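Long-range contacts in CD180 antigen (Mus musculus, PDB 3T6Q), which may cooperate with MD-1 and TLR4 in the innate immune response of B cells to bacterial lipopolysaccharide, leading to NF-kappa-B activation: residues A106-F111 and Q128-S133; N423-K428 and G447-Q452; L559-S564 and S599-S604. All blocks are in the same frame, centred on the assembly; numbering follows the deposited sequence.

Interaction 1: A106-F111 and Q128-S133; sequences ALKHLF and QKTLES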
loop_
_atom_site.group_PDB
_atom_site.type_symbol
_atom_site.label_atom_id
_atom_site.label_comp_id
_atom_site.label_asym_id
_atom_site.label_seq_id
_atom_site.Cartn_x
_atom_site.Cartn_y
_atom_site.Cartn_z
ATOM N N ALA A 106 -9.136 -27.899 -3.084
ATOM C CA ALA A 106 -8.366 -28.409 -1.920
ATOM C C ALA A 106 -7.157 -27.526 -1.549
ATOM O O ALA A 106 -6.252 -27.983 -0.837
ATOM C CB ALA A 106 -7.910 -29.867 -2.108
ATOM N N LEU A 107 -7.144 -26.272 -2.014
ATOM C CA LEU A 107 -6.031 -25.370 -1.678
ATOM C C LEU A 107 -5.825 -25.298 -0.158
ATOM O O LEU A 107 -6.793 -25.155 0.578
ATOM C CB LEU A 107 -6.309 -23.967 -2.189
ATOM C CG LEU A 107 -5.049 -23.077 -2.223
ATOM C CD1 LEU A 107 -4.050 -23.566 -3.278
ATOM C CD2 LEU A 107 -5.466 -21.647 -2.407
ATOM N N LYS A 108 -4.577 -25.370 0.296
ATOM C CA LYS A 108 -4.310 -25.274 1.745
ATOM C C LYS A 108 -3.658 -23.965 2.233
ATOM O O LYS A 108 -4.024 -23.449 3.302
ATOM C CB LYS A 108 -3.553 -26.493 2.226
ATOM C CG LYS A 108 -4.398 -27.774 2.034
ATOM C CD LYS A 108 -4.199 -28.802 3.118
ATOM C CE LYS A 108 -2.760 -29.263 3.221
ATOM N NZ LYS A 108 -2.524 -30.017 4.490
ATOM N N HIS A 109 -2.772 -23.399 1.416
ATOM C CA HIS A 109 -1.979 -22.209 1.841
ATOM C C HIS A 109 -1.979 -21.200 0.715
ATOM O O HIS A 109 -1.636 -21.512 -0.433
ATOM C CB HIS A 109 -0.548 -22.642 2.134
ATOM C CG HIS A 109 -0.453 -23.927 2.967
ATOM N ND1 HIS A 109 -0.816 -23.975 4.257
ATOM C CD2 HIS A 109 -0.055 -25.228 2.617
ATOM C CE1 HIS A 109 -0.633 -25.250 4.736
ATOM N NE2 HIS A 109 -0.168 -26.007 3.725
ATOM N N LEU A 110 -2.354 -19.989 1.042
ATOM C CA LEU A 110 -2.444 -18.949 0.018
ATOM C C LEU A 110 -1.674 -17.742 0.545
ATOM O O LEU A 110 -1.924 -17.316 1.683
ATOM C CB LEU A 110 -3.911 -18.592 -0.247
ATOM C CG LEU A 110 -4.212 -17.382 -1.157
ATOM C CD1 LEU A 110 -3.660 -17.638 -2.538
ATOM C CD2 LEU A 110 -5.704 -17.128 -1.274
ATOM N N PHE A 111 -0.746 -17.226 -0.268
ATOM C CA PHE A 111 0.049 -16.016 0.087
ATOM C C PHE A 111 -0.397 -14.855 -0.807
ATOM O O PHE A 111 -0.348 -14.927 -2.058
ATOM C CB PHE A 111 1.519 -16.309 -0.103
ATOM C CG PHE A 111 2.035 -17.412 0.815
ATOM C CD1 PHE A 111 2.730 -17.098 1.991
ATOM C CD2 PHE A 111 1.717 -18.771 0.564
ATOM C CE1 PHE A 111 3.215 -18.105 2.841
ATOM C CE2 PHE A 111 2.159 -19.786 1.444
ATOM C CZ PHE A 111 2.910 -19.442 2.581
ATOM N N GLN A 128 -12.849 -22.361 -1.423
ATOM C CA GLN A 128 -11.710 -22.959 -0.719
ATOM C C GLN A 128 -12.220 -23.408 0.652
ATOM O O GLN A 128 -12.155 -22.654 1.644
ATOM C CB GLN A 128 -10.517 -21.971 -0.588
ATOM C CG GLN A 128 -9.583 -22.026 -1.774
ATOM C CD GLN A 128 -10.307 -21.574 -3.032
ATOM O OE1 GLN A 128 -10.871 -20.481 -3.072
ATOM N NE2 GLN A 128 -10.325 -22.425 -4.043
ATOM N N LYS A 129 -12.747 -24.631 0.700
ATOM C CA LYS A 129 -13.374 -25.117 1.929
ATOM C C LYS A 129 -12.412 -25.772 2.928
ATOM O O LYS A 129 -12.795 -26.012 4.060
ATOM C CB LYS A 129 -14.531 -26.076 1.590
ATOM C CG LYS A 129 -15.896 -25.423 1.494
ATOM C CD LYS A 129 -16.114 -24.734 0.167
ATOM C CE LYS A 129 -17.542 -24.230 0.069
ATOM N NZ LYS A 129 -18.493 -25.367 -0.048
ATOM N N THR A 130 -11.187 -26.077 2.495
ATOM C CA THR A 130 -10.170 -26.700 3.357
ATOM C C THR A 130 -8.933 -25.799 3.604
ATOM O O THR A 130 -7.859 -26.292 3.905
ATOM C CB THR A 130 -9.740 -28.117 2.848
ATOM O OG1 THR A 130 -8.824 -28.028 1.748
ATOM C CG2 THR A 130 -10.946 -28.963 2.459
ATOM N N LEU A 131 -9.099 -24.485 3.485
ATOM C CA LEU A 131 -7.958 -23.551 3.594
ATOM C C LEU A 131 -7.332 -23.666 4.999
ATOM O O LEU A 131 -8.055 -23.544 5.987
ATOM C CB LEU A 131 -8.465 -22.116 3.430
ATOM C CG LEU A 131 -7.697 -21.047 2.638
ATOM C CD1 LEU A 131 -7.618 -19.744 3.417
ATOM C CD2 LEU A 131 -6.357 -21.463 2.094
ATOM N N GLU A 132 -6.009 -23.816 5.057
ATOM C CA GLU A 132 -5.247 -23.905 6.312
ATOM C C GLU A 132 -4.447 -22.643 6.690
ATOM O O GLU A 132 -4.359 -22.328 7.862
ATOM C CB GLU A 132 -4.266 -25.054 6.245
ATOM C CG GLU A 132 -4.974 -26.375 6.099
ATOM C CD GLU A 132 -4.031 -27.550 6.238
ATOM O OE1 GLU A 132 -4.503 -28.692 6.054
ATOM O OE2 GLU A 132 -2.830 -27.336 6.529
ATOM N N SER A 133 -3.883 -21.947 5.704
ATOM C CA SER A 133 -3.022 -20.763 5.943
ATOM C C SER A 133 -3.442 -19.645 5.014
ATOM O O SER A 133 -3.575 -19.870 3.814
ATOM C CB SER A 133 -1.564 -21.090 5.627
ATOM O OG SER A 133 -1.083 -22.083 6.491
HETATM O O HOH W 1 -9.626 -25.234 0.170
#
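The carbonyl oxygen K108 O is gripped by two backbone donors at once: E132 N at 2.7 Å and S133 N at 2.8 Å. Two residues on, L110 N returns the bond to S133 O at 3.0 Å, so H109 and S133 pair as a parallel beta bridge. The K108 and E132 side chains run alongside each other in the same direction, the lysine bent at chi2 and chi3 beside an extended glutamate. Their salt bridge joins K108 NZ to E132 OE1 at 2.8 Å, the nitrogen meeting the oxygen from above the carboxylate plane, 41° out of it. At the edge of the H109 ring, ND1 meets S133 OG at 2.9 Å; either may donate.

This is the join between leucine-rich repeats 4 and 5, where consecutive coils of the solenoid add parallel strands. Behind the strand, L131 CD2 packs 3.3 Å from K108 O, and L107 CB lies 3.8 Å from Q128 CG. Q128 NE2 is itself held by L101 O and P104 O, while one water links L107 O to T130 N. Farther out, strand 85-87 pairs with strand 109-111 on its other edge, and F111 stacks on Y135.

Interaction 2: N423-K428 and G447-Q452; sequences NLHLLK and GLPALQ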
loop_
_atom_site.group_PDB
_atom_site.type_symbol
_atom_site.label_atom_id
_atom_site.label_comp_id
_atom_site.label_asym_id
_atom_site.label_seq_id
_atom_site.Cartn_x
_atom_site.Cartn_y
_atom_site.Cartn_z
ATOM N N ASN A 423 34.092 -40.152 33.762
ATOM C CA ASN A 423 32.802 -40.316 34.470
ATOM C C ASN A 423 31.645 -39.464 33.858
ATOM O O ASN A 423 30.714 -39.064 34.534
ATOM C CB ASN A 423 32.966 -40.058 35.988
ATOM C CG ASN A 423 33.873 -41.104 36.689
ATOM O OD1 ASN A 423 34.023 -42.233 36.228
ATOM N ND2 ASN A 423 34.456 -40.721 37.821
ATOM N N LEU A 424 31.706 -39.227 32.552
ATOM C CA LEU A 424 30.530 -38.773 31.827
ATOM C C LEU A 424 30.008 -39.975 31.021
ATOM O O LEU A 424 30.017 -39.990 29.774
ATOM C CB LEU A 424 30.863 -37.596 30.906
ATOM C CG LEU A 424 31.115 -36.262 31.620
ATOM C CD1 LEU A 424 31.473 -35.190 30.566
ATOM C CD2 LEU A 424 29.922 -35.841 32.487
ATOM N N HIS A 425 29.558 -40.978 31.772
ATOM C CA HIS A 425 29.159 -42.267 31.218
ATOM C C HIS A 425 27.900 -42.256 30.419
ATOM O O HIS A 425 27.577 -43.257 29.832
ATOM C CB HIS A 425 28.995 -43.262 32.373
ATOM C CG HIS A 425 30.299 -43.777 32.935
ATOM N ND1 HIS A 425 31.507 -43.225 32.639
ATOM C CD2 HIS A 425 30.555 -44.815 33.839
ATOM C CE1 HIS A 425 32.478 -43.898 33.287
ATOM N NE2 HIS A 425 31.897 -44.869 34.022
ATOM N N LEU A 426 27.121 -41.167 30.411
ATOM C CA LEU A 426 25.943 -41.111 29.530
ATOM C C LEU A 426 26.141 -40.151 28.332
ATOM O O LEU A 426 25.227 -39.950 27.568
ATOM C CB LEU A 426 24.692 -40.663 30.326
ATOM C CG LEU A 426 24.208 -41.607 31.474
ATOM C CD1 LEU A 426 22.995 -41.001 32.195
ATOM C CD2 LEU A 426 23.841 -42.978 30.894
ATOM N N LEU A 427 27.305 -39.526 28.210
ATOM C CA LEU A 427 27.471 -38.497 27.159
ATOM C C LEU A 427 27.473 -39.189 25.795
ATOM O O LEU A 427 28.220 -40.178 25.601
ATOM C CB LEU A 427 28.783 -37.742 27.349
ATOM C CG LEU A 427 28.888 -36.466 26.474
ATOM C CD1 LEU A 427 28.001 -35.333 27.002
ATOM C CD2 LEU A 427 30.355 -36.016 26.522
ATOM N N LYS A 428 26.641 -38.683 24.881
ATOM C CA LYS A 428 26.480 -39.279 23.564
ATOM C C LYS A 428 27.059 -38.356 22.495
ATOM O O LYS A 428 27.483 -38.857 21.460
ATOM C CB LYS A 428 25.009 -39.495 23.224
ATOM C CG LYS A 428 24.332 -40.555 24.093
ATOM C CD LYS A 428 22.902 -40.764 23.608
ATOM C CE LYS A 428 21.909 -40.521 24.729
ATOM N NZ LYS A 428 20.540 -40.914 24.279
ATOM N N GLY A 447 36.624 -42.201 29.951
ATOM C CA GLY A 447 35.409 -41.996 30.707
ATOM C C GLY A 447 34.211 -41.644 29.845
ATOM O O GLY A 447 33.195 -41.203 30.361
ATOM N N LEU A 448 34.309 -41.896 28.531
ATOM C CA LEU A 448 33.202 -41.665 27.598
ATOM C C LEU A 448 32.733 -42.967 26.915
ATOM O O LEU A 448 32.734 -43.055 25.689
ATOM C CB LEU A 448 33.615 -40.632 26.530
ATOM C CG LEU A 448 34.007 -39.297 27.179
ATOM C CD1 LEU A 448 34.598 -38.406 26.079
ATOM C CD2 LEU A 448 32.782 -38.689 27.843
ATOM N N PRO A 449 32.312 -43.973 27.711
ATOM C CA PRO A 449 31.904 -45.255 27.094
ATOM C C PRO A 449 30.666 -45.200 26.199
ATOM O O PRO A 449 30.513 -46.062 25.329
ATOM C CB PRO A 449 31.647 -46.167 28.332
ATOM C CG PRO A 449 31.241 -45.190 29.429
ATOM C CD PRO A 449 32.167 -43.996 29.180
ATOM N N ALA A 450 29.784 -44.229 26.400
ATOM C CA ALA A 450 28.542 -44.115 25.585
ATOM C C ALA A 450 28.665 -43.174 24.406
ATOM O O ALA A 450 27.721 -43.038 23.635
ATOM C CB ALA A 450 27.362 -43.674 26.468
ATOM N N LEU A 451 29.814 -42.504 24.262
ATOM C CA LEU A 451 29.959 -41.477 23.217
ATOM C C LEU A 451 29.705 -42.016 21.806
ATOM O O LEU A 451 30.386 -42.959 21.370
ATOM C CB LEU A 451 31.334 -40.781 23.263
ATOM C CG LEU A 451 31.316 -39.433 22.510
ATOM C CD1 LEU A 451 30.449 -38.413 23.283
ATOM C CD2 LEU A 451 32.727 -38.878 22.286
ATOM N N GLN A 452 28.755 -41.390 21.105
ATOM C CA GLN A 452 28.357 -41.768 19.742
ATOM C C GLN A 452 28.827 -40.806 18.658
ATOM O O GLN A 452 28.974 -41.203 17.501
ATOM C CB GLN A 452 26.832 -41.819 19.627
ATOM C CG GLN A 452 26.165 -42.906 20.477
ATOM C CD GLN A 452 24.656 -42.830 20.343
ATOM O OE1 GLN A 452 24.131 -42.139 19.464
ATOM N NE2 GLN A 452 23.953 -43.481 21.237
HETATM O O HOH W 2 29.974 -41.499 27.274
#
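G447 O faces L424 and H425 together, accepting a weak bond from L424 N at 3.3 Å and a longer, also weak one from H425 ND1 at 3.5 Å. The second reaches the oxygen at the edge of the imidazole, near its plane. G447 itself has a positive phi of 92°, a backbone shape that suits a residue without a side chain.

L448 then turns inward: its CD2 touches L424 CB and L427 CD2, both at 3.8 Å, the L427 and L448 chains lying side by side and pointing the same way. Next comes P449, whose CG sits over one face of the H425 ring, 4.1 Å from the centroid and 25° off the normal, a CH-pi contact displaced toward the rim. A450 points its CB at the first segment and packs against H425 O, while its N donates to a water. The same water donates to L424 O and L427 O, so a single molecule satisfies three backbone groups between two type I turns, L424-L427 and L448-L451. With CG anti to the backbone N (chi1 -161°), L451 lays its CD1 beside L427, and L451 CD1 lies 4.0 Å from L427 CD2. Finally Q452 N donates to K428 O at 2.9 Å, and the two long side chains of K428 and Q452 lie alongside each other.

The pattern is that of equivalent turns in successive leucine-rich repeats, 15 and 16, each leading into a strand, with L424, L427, L448 and L451 as the buried leucines. L448 and L451 both pack on L430 of strand 429-431, and L448 also meets F421 and L475; the two segments lead into the parallel neighbours 429-431 and 453-455.

Interaction 3: L559-S564 and S599-S604; sequences LDCTCS and SDVTLS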
loop_
_atom_site.group_PDB
_atom_site.type_symbol
_atom_site.label_atom_id
_atom_site.label_comp_id
_atom_site.label_asym_id
_atom_site.label_seq_id
_atom_site.Cartn_x
_atom_site.Cartn_y
_atom_site.Cartn_z
ATOM N N LEU A 559 42.661 -36.117 -8.853
ATOM C CA LEU A 559 42.549 -37.504 -9.259
ATOM C C LEU A 559 43.293 -37.799 -10.550
ATOM O O LEU A 559 43.274 -37.001 -11.494
ATOM C CB LEU A 559 41.084 -37.920 -9.367
ATOM C CG LEU A 559 40.428 -38.129 -7.987
ATOM C CD1 LEU A 559 38.901 -38.090 -8.082
ATOM C CD2 LEU A 559 40.897 -39.434 -7.323
ATOM N N ASP A 560 43.911 -38.982 -10.570
ATOM C CA ASP A 560 44.724 -39.441 -11.685
ATOM C C ASP A 560 43.873 -40.232 -12.691
ATOM O O ASP A 560 43.254 -41.249 -12.338
ATOM C CB ASP A 560 45.897 -40.279 -11.116
ATOM C CG ASP A 560 46.876 -40.756 -12.183
ATOM O OD1 ASP A 560 46.489 -41.609 -13.015
ATOM O OD2 ASP A 560 48.039 -40.300 -12.152
ATOM N N CYS A 561 43.830 -39.737 -13.932
ATOM C CA CYS A 561 43.134 -40.429 -15.027
ATOM C C CYS A 561 44.104 -40.936 -16.120
ATOM O O CYS A 561 43.883 -40.730 -17.319
ATOM C CB CYS A 561 42.033 -39.551 -15.639
ATOM S SG CYS A 561 40.764 -39.090 -14.419
ATOM N N THR A 562 45.142 -41.643 -15.673
ATOM C CA THR A 562 46.113 -42.293 -16.528
ATOM C C THR A 562 45.998 -43.792 -16.305
ATOM O O THR A 562 45.263 -44.219 -15.421
ATOM C CB THR A 562 47.543 -41.834 -16.163
ATOM O OG1 THR A 562 47.920 -42.428 -14.918
ATOM C CG2 THR A 562 47.628 -40.320 -16.062
ATOM N N CYS A 563 46.757 -44.586 -17.072
ATOM C CA CYS A 563 46.859 -46.043 -16.888
ATOM C C CYS A 563 47.428 -46.452 -15.542
ATOM O O CYS A 563 47.189 -47.576 -15.087
ATOM C CB CYS A 563 47.663 -46.710 -18.042
ATOM S SG CYS A 563 46.830 -46.578 -19.646
ATOM N N SER A 564 48.171 -45.542 -14.893
ATOM C CA SER A 564 48.696 -45.808 -13.561
ATOM C C SER A 564 47.516 -45.954 -12.566
ATOM O O SER A 564 47.675 -46.519 -11.482
ATOM C CB SER A 564 49.642 -44.688 -13.081
ATOM O OG SER A 564 50.733 -44.473 -13.977
ATOM N N SER A 599 33.402 -39.995 -14.497
ATOM C CA SER A 599 32.295 -40.714 -15.143
ATOM C C SER A 599 32.384 -40.639 -16.687
ATOM O O SER A 599 31.926 -41.547 -17.377
ATOM C CB SER A 599 30.928 -40.222 -14.633
ATOM O OG SER A 599 30.785 -38.817 -14.815
ATOM N N ASP A 600 33.022 -39.592 -17.213
ATOM C CA ASP A 600 33.210 -39.449 -18.663
ATOM C C ASP A 600 34.531 -40.011 -19.224
ATOM O O ASP A 600 34.840 -39.777 -20.392
ATOM C CB ASP A 600 33.014 -37.985 -19.077
ATOM C CG ASP A 600 31.662 -37.453 -18.668
ATOM O OD1 ASP A 600 30.720 -38.276 -18.603
ATOM O OD2 ASP A 600 31.536 -36.238 -18.386
ATOM N N VAL A 601 35.284 -40.764 -18.416
ATOM C CA VAL A 601 36.587 -41.284 -18.839
ATOM C C VAL A 601 36.555 -42.779 -19.156
ATOM O O VAL A 601 36.107 -43.581 -18.323
ATOM C CB VAL A 601 37.687 -41.060 -17.764
ATOM C CG1 VAL A 601 38.955 -41.848 -18.114
ATOM C CG2 VAL A 601 38.000 -39.584 -17.614
ATOM N N THR A 602 37.062 -43.146 -20.340
ATOM C CA THR A 602 37.362 -44.558 -20.648
ATOM C C THR A 602 38.732 -44.684 -21.294
ATOM O O THR A 602 38.988 -44.098 -22.350
ATOM C CB THR A 602 36.302 -45.241 -21.549
ATOM O OG1 THR A 602 35.009 -44.680 -21.299
ATOM C CG2 THR A 602 36.264 -46.760 -21.289
ATOM N N LEU A 603 39.612 -45.431 -20.642
ATOM C CA LEU A 603 40.961 -45.630 -21.147
ATOM C C LEU A 603 41.065 -47.032 -21.654
ATOM O O LEU A 603 40.325 -47.908 -21.218
ATOM C CB LEU A 603 42.015 -45.458 -20.039
ATOM C CG LEU A 603 42.122 -44.160 -19.241
ATOM C CD1 LEU A 603 43.333 -44.268 -18.343
ATOM C CD2 LEU A 603 42.250 -42.966 -20.147
ATOM N N SER A 604 42.009 -47.237 -22.562
ATOM C CA SER A 604 42.397 -48.562 -23.000
ATOM C C SER A 604 43.901 -48.670 -22.770
ATOM O O SER A 604 44.675 -47.903 -23.347
ATOM C CB SER A 604 42.067 -48.741 -24.486
ATOM O OG SER A 604 42.285 -50.080 -24.866
#
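L603 reaches across to the backbone of C561, T562 and C563, and it has the largest share of this contact. From CB, which points toward the other segment, CG is set anti to the carbonyl carbon (chi1 -58°), and the chain then continues extended (chi2 -174°) to its two methyls. CD1 presses on the backbone of T562, 3.4 Å from T562 C and 3.5 Å from T562 O, and also lies 4.4 Å from C563 SG. The same methyl, L603 CD1, is 3.7 Å from C561 O, with L603 CD2 a little farther from that oxygen at 4.0 Å. No hydrogen bond crosses between the segments, so this is van der Waals contact, partly against backbone carbonyls; V601 CG2 adds a second point, 4.3 Å from C561 SG.

The backbone that L603 packs on is itself folded tightly by side chains. D560 OD1 accepts from T562 N at 3.0 Å, forming an Asx turn. T562 OG1 accepts from S564 N at 3.1 Å, an ST turn.

Both segments belong to the cysteine-rich C-terminal cap (LRRCT) of the solenoid, where disulfides C561-C587 and C563-C605 tie the chain together around the contact. C561 and L603 each pack on L569 of helix 566-574, V601 O takes a bond from K573 of that helix, and the short, weakly bonded strand about 559-560 runs parallel to strand 587-589.

How the interactions relate
Interactions 1 and 2 repeat one theme on opposite sides of the chain's centre, about 48 Å apart between centres: each joins adjacent leucine-rich repeats just where a loop enters a parallel strand, with buried leucines inward and polar chains outward. They bury nearly equal areas, 492 and 497 Å², and each has a water bridging backbone groups. Their outer chemistry differs, a salt bridge and bridged strand in interaction 1 against a proline-histidine contact and weak bonds in interaction 2. Interaction 3, in the C-terminal cap, buries only 208 Å² and lacks cross-segment hydrogen bonds; disulfides join 559-564 to other parts of the cap, and no strand pairing links the two segments. All three are partly buried.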